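Local coordinates for protein yersinopine dehydrogenase (Yersinia pestis, PDB 6C4M) that catalyses the NADPH-dependent reductive condensation of pyruvate with an amino-acid-derived intermediate, the last step in making the metallophore yersinopine, at residues A[385-390]-A[398-403]; A[268-273]-A[431-436]. All blocks are in the same frame, centred on the assembly; numbering follows the deposited sequence.

Contact 1 of 2, residues A[385-390]-A[398-403]; sequences KVATVY and HLPRVP
With chi1 at 66°, Y390 sets CG between its own backbone N and carbonyl carbon, which brings the phenol ring over H398; H398 meets it with CG anti to its carbonyl carbon (chi1 -73°). The methylene is what touches: H398 CB sits 3.6 Å from the centroid of the Y390 ring, over one face and displaced toward the rim, a CH-pi contact. The imidazole lies almost parallel to the phenol, the planes 9° apart, but is slid so far along that the rings barely overlap. H398 NE2 is hydrogen-bonded to D392 OD2, and its ring also meets that of H451.

Two backbone bonds hold the same pair. H398 N reaches Y390 O at 2.6 Å, close to the carbonyl axis, while Y390 N gives the longer bond to H398 O, at 3.1 Å. That second oxygen also takes a CA-H contact from V389 CA at 3.2 Å.

Farther along, P400 faces A387, P400 CB lying 3.6 Å from A387 CB, and the proline's CG and CD lean on the carbonyl oxygen of T388. V389 CG1 meets L399 CD2 at 3.9 Å. Beyond the proline, where the backbones part, one water donates to both A387 O and V402 O and so bridges them.

Y390 and H398 form an antiparallel hydrogen-bonded pair in the two-stranded sheet 390-391/397-398, a short beta hairpin that leads, through P400 at the N-cap position, into helix 401-419, whose R401 forms a salt bridge with the bound NADP.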
# COMPACT_ATOMS: atom_id res chain seq x y z
N LYS A 385 -14.18 -3.07 9.60
CA LYS A 385 -15.20 -3.07 8.57
C LYS A 385 -15.97 -1.75 8.52
O LYS A 385 -16.19 -1.10 9.54
CB LYS A 385 -16.24 -4.17 8.83
CG LYS A 385 -15.75 -5.58 8.64
CD LYS A 385 -16.60 -6.33 7.62
CE LYS A 385 -17.98 -6.70 8.16
NZ LYS A 385 -18.96 -7.04 7.06
N VAL A 386 -16.44 -1.42 7.33
CA VAL A 386 -17.39 -0.32 7.18
C VAL A 386 -18.77 -0.81 7.56
O VAL A 386 -19.32 -1.70 6.90
CB VAL A 386 -17.37 0.25 5.76
CG1 VAL A 386 -18.56 1.26 5.56
CG2 VAL A 386 -16.03 0.89 5.51
N ALA A 387 -19.35 -0.23 8.62
CA ALA A 387 -20.69 -0.59 9.04
C ALA A 387 -21.71 0.04 8.10
O ALA A 387 -21.48 1.11 7.53
CB ALA A 387 -20.92 -0.14 10.49
N THR A 388 -22.85 -0.62 7.95
CA THR A 388 -23.91 -0.18 7.05
C THR A 388 -25.11 0.35 7.83
O THR A 388 -25.26 0.11 9.04
CB THR A 388 -24.38 -1.33 6.14
OG1 THR A 388 -25.09 -2.31 6.91
CG2 THR A 388 -23.21 -2.01 5.45
N VAL A 389 -25.99 1.04 7.11
CA VAL A 389 -27.30 1.37 7.66
C VAL A 389 -27.96 0.09 8.13
O VAL A 389 -27.71 -0.99 7.59
CB VAL A 389 -28.20 2.08 6.64
CG1 VAL A 389 -27.66 3.46 6.33
CG2 VAL A 389 -28.35 1.23 5.35
N TYR A 390 -28.86 0.22 9.10
CA TYR A 390 -29.51 -0.93 9.72
C TYR A 390 -30.86 -0.49 10.26
O TYR A 390 -31.10 0.70 10.50
CB TYR A 390 -28.63 -1.50 10.85
CG TYR A 390 -28.46 -0.57 12.02
CD1 TYR A 390 -29.37 -0.56 13.08
CD2 TYR A 390 -27.38 0.30 12.09
CE1 TYR A 390 -29.22 0.30 14.17
CE2 TYR A 390 -27.21 1.17 13.19
CZ TYR A 390 -28.14 1.16 14.23
OH TYR A 390 -28.02 2.00 15.32
N HIS A 398 -31.34 3.32 10.72
CA HIS A 398 -30.32 4.10 11.41
C HIS A 398 -29.03 4.14 10.61
O HIS A 398 -28.73 3.24 9.82
CB HIS A 398 -29.95 3.50 12.78
CG HIS A 398 -30.98 3.67 13.84
ND1 HIS A 398 -30.76 4.45 14.96
CD2 HIS A 398 -32.20 3.12 13.99
CE1 HIS A 398 -31.83 4.40 15.74
NE2 HIS A 398 -32.72 3.60 15.17
N LEU A 399 -28.24 5.17 10.86
CA LEU A 399 -26.82 5.18 10.54
C LEU A 399 -26.00 4.59 11.67
O LEU A 399 -26.31 4.84 12.85
CB LEU A 399 -26.35 6.60 10.29
CG LEU A 399 -26.95 7.21 9.03
CD1 LEU A 399 -26.96 8.71 9.14
CD2 LEU A 399 -26.15 6.77 7.83
N PRO A 400 -24.93 3.85 11.38
CA PRO A 400 -24.02 3.41 12.45
C PRO A 400 -23.21 4.59 12.98
O PRO A 400 -23.17 5.67 12.39
CB PRO A 400 -23.13 2.38 11.78
CG PRO A 400 -23.16 2.74 10.33
CD PRO A 400 -24.46 3.41 10.05
N ARG A 401 -22.56 4.37 14.13
CA ARG A 401 -21.92 5.49 14.81
C ARG A 401 -20.81 6.08 13.96
O ARG A 401 -20.52 7.28 14.05
CB ARG A 401 -21.39 5.05 16.17
CG ARG A 401 -20.33 3.97 16.09
CD ARG A 401 -19.29 4.09 17.21
NE ARG A 401 -19.57 3.16 18.29
CZ ARG A 401 -19.04 1.94 18.39
NH1 ARG A 401 -18.20 1.49 17.45
NH2 ARG A 401 -19.36 1.17 19.42
N VAL A 402 -20.15 5.27 13.14
CA VAL A 402 -19.36 5.78 12.03
C VAL A 402 -20.22 5.68 10.78
O VAL A 402 -20.57 4.56 10.36
CB VAL A 402 -18.03 5.01 11.89
CG1 VAL A 402 -17.27 5.51 10.68
CG2 VAL A 402 -17.18 5.20 13.17
N PRO A 403 -20.59 6.80 10.14
CA PRO A 403 -20.17 8.21 10.27
C PRO A 403 -21.09 9.17 11.05
O PRO A 403 -20.84 10.38 11.03
CB PRO A 403 -20.15 8.66 8.82
CG PRO A 403 -21.42 7.98 8.25
CD PRO A 403 -21.49 6.62 8.99
O HOH W 1 -19.95 3.17 7.98
O HOH W 2 -18.49 1.88 10.09

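Contact 2 of 2, residues A[268-273]-A[431-436]; sequences TTLQAL and LQRFQQ
L270 of helix 267-274 sets CD1 against the R433 chain and the F434 backbone of helix 425-445, and CD2 against the F434 ring. It has the most surface buried by this contact, followed by F434 and then R433. Its side chain points at the opposing helix, with CG anti to its carbonyl carbon (chi1 -64°), and the fork at CG spreads the methyls over both partners.

L270 CD1 lies 3.7 Å from R433 CG and almost as near to R433 CD, so it is the aliphatic part of the arginine that is used, the two side chains running at a slant to one another. The same methyl comes within 3.9 Å of F434 CA, which places it close against the helix backbone. L270 CD2 reaches F434 CD1 at 4.0 Å. It approaches the ring at its edge, in the plane, and the two side chains cross at about a right angle.

F434 has CG anti to its backbone N (chi1 170°), and its ring extends toward helix 401-419, where it touches V407. The CA atoms of L270 and F434 are 7.1 Å apart, the nearest CA pair across the two segments.

The R433 chain bends at chi3 (-64°) after passing L270, and its guanidinium group finds partners beyond both segments: NH1 hydrogen-bonds L265 O, with long, weak ion pairs to D299 and D267.

No hydrogen bond or salt bridge crosses between these two segments. Their contact is wholly apolar, so it rests on van der Waals contact and the burial of hydrocarbon, while the polar end of R433 is directed to L265 O and, weakly, to the two aspartates, outside both segments.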
# COMPACT_ATOMS: atom_id res chain seq x y z
N THR A 268 -16.93 5.72 -2.17
CA THR A 268 -17.08 4.27 -2.13
C THR A 268 -17.50 3.80 -0.75
O THR A 268 -18.15 2.76 -0.62
CB THR A 268 -15.80 3.56 -2.57
OG1 THR A 268 -14.70 4.10 -1.86
CG2 THR A 268 -15.56 3.76 -4.06
N THR A 269 -17.17 4.57 0.29
CA THR A 269 -17.57 4.16 1.63
C THR A 269 -19.02 4.49 1.87
O THR A 269 -19.76 3.67 2.44
CB THR A 269 -16.70 4.82 2.68
OG1 THR A 269 -15.35 4.41 2.51
CG2 THR A 269 -17.14 4.40 4.07
N LEU A 270 -19.46 5.66 1.42
CA LEU A 270 -20.87 6.01 1.50
C LEU A 270 -21.74 5.00 0.73
O LEU A 270 -22.84 4.66 1.16
CB LEU A 270 -21.10 7.42 0.96
CG LEU A 270 -20.43 8.56 1.72
CD1 LEU A 270 -20.70 9.88 1.01
CD2 LEU A 270 -20.96 8.64 3.10
N GLN A 271 -21.25 4.51 -0.41
CA GLN A 271 -22.01 3.51 -1.16
C GLN A 271 -22.16 2.21 -0.37
O GLN A 271 -23.24 1.62 -0.35
CB GLN A 271 -21.35 3.25 -2.52
CG GLN A 271 -22.17 2.33 -3.44
CD GLN A 271 -21.62 2.29 -4.84
OE1 GLN A 271 -21.52 3.32 -5.52
NE2 GLN A 271 -21.20 1.12 -5.28
N ALA A 272 -21.08 1.75 0.28
CA ALA A 272 -21.17 0.56 1.12
C ALA A 272 -22.12 0.79 2.28
O ALA A 272 -22.86 -0.10 2.70
CB ALA A 272 -19.78 0.19 1.64
N LEU A 273 -22.09 2.00 2.81
CA LEU A 273 -22.91 2.32 3.98
C LEU A 273 -24.39 2.28 3.62
O LEU A 273 -25.21 1.73 4.38
CB LEU A 273 -22.51 3.71 4.48
CG LEU A 273 -23.51 4.44 5.36
CD1 LEU A 273 -23.60 3.70 6.69
CD2 LEU A 273 -23.04 5.86 5.54
N LEU A 431 -19.24 17.08 3.56
CA LEU A 431 -20.61 17.05 4.07
C LEU A 431 -21.65 17.14 2.96
O LEU A 431 -22.71 16.53 3.06
CB LEU A 431 -20.81 18.16 5.10
CG LEU A 431 -20.16 17.87 6.46
CD1 LEU A 431 -20.31 19.06 7.41
CD2 LEU A 431 -20.72 16.61 7.14
N GLN A 432 -21.35 17.90 1.89
CA GLN A 432 -22.23 17.91 0.73
C GLN A 432 -22.40 16.51 0.17
O GLN A 432 -23.50 16.10 -0.20
CB GLN A 432 -21.67 18.84 -0.33
CG GLN A 432 -21.78 20.29 0.00
CD GLN A 432 -21.18 21.15 -1.09
OE1 GLN A 432 -20.43 20.65 -1.93
NE2 GLN A 432 -21.54 22.43 -1.10
N ARG A 433 -21.30 15.77 0.08
CA ARG A 433 -21.35 14.43 -0.49
C ARG A 433 -22.17 13.51 0.40
O ARG A 433 -23.04 12.77 -0.08
CB ARG A 433 -19.92 13.90 -0.66
CG ARG A 433 -19.79 12.57 -1.35
CD ARG A 433 -18.38 11.97 -1.19
NE ARG A 433 -17.31 12.76 -1.83
CZ ARG A 433 -16.07 12.85 -1.35
NH1 ARG A 433 -15.76 12.21 -0.24
NH2 ARG A 433 -15.14 13.58 -1.97
N PHE A 434 -21.92 13.55 1.72
CA PHE A 434 -22.71 12.77 2.67
C PHE A 434 -24.20 13.12 2.57
O PHE A 434 -25.06 12.22 2.50
CB PHE A 434 -22.25 13.02 4.11
CG PHE A 434 -23.18 12.44 5.11
CD1 PHE A 434 -23.15 11.07 5.35
CD2 PHE A 434 -24.14 13.22 5.75
CE1 PHE A 434 -24.01 10.50 6.24
CE2 PHE A 434 -25.02 12.65 6.65
CZ PHE A 434 -24.97 11.28 6.88
N GLN A 435 -24.53 14.41 2.63
CA GLN A 435 -25.93 14.82 2.66
C GLN A 435 -26.67 14.36 1.40
O GLN A 435 -27.82 13.92 1.48
CB GLN A 435 -26.03 16.34 2.82
CG GLN A 435 -27.34 16.90 3.39
CD GLN A 435 -27.84 16.19 4.65
OE1 GLN A 435 -27.09 15.94 5.59
NE2 GLN A 435 -29.13 15.87 4.66
N GLN A 436 -26.03 14.45 0.24
CA GLN A 436 -26.69 13.99 -0.99
C GLN A 436 -26.94 12.49 -0.97
O GLN A 436 -28.02 12.03 -1.35
CB GLN A 436 -25.87 14.38 -2.20
CG GLN A 436 -26.48 13.93 -3.53
CD GLN A 436 -25.78 14.56 -4.68
OE1 GLN A 436 -24.66 14.17 -5.02
NE2 GLN A 436 -26.38 15.59 -5.26

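How the contacts relate
The centres of contacts 1 and 2 lie 11 Å apart, and the two touch through the end of segment 268-273: V389 N probably hydrogen-bonds L273 O at 2.9 Å, and L273 CD1 packs 3.5 Å from P400 CD. F434 of contact 2 also touches L399 and P403 of contact 1, and helices 401-419 and 425-445 follow each other in the chain. Segment 398-403 reaches NADP directly through R401, while the side chain of H398, which takes part in contact 1, stays about 7 Å from the cofactor and that of F434 about 13 Å. The side chains of P400 and L270 each lie about 11 Å from that of H260, the inferred proton donor/acceptor.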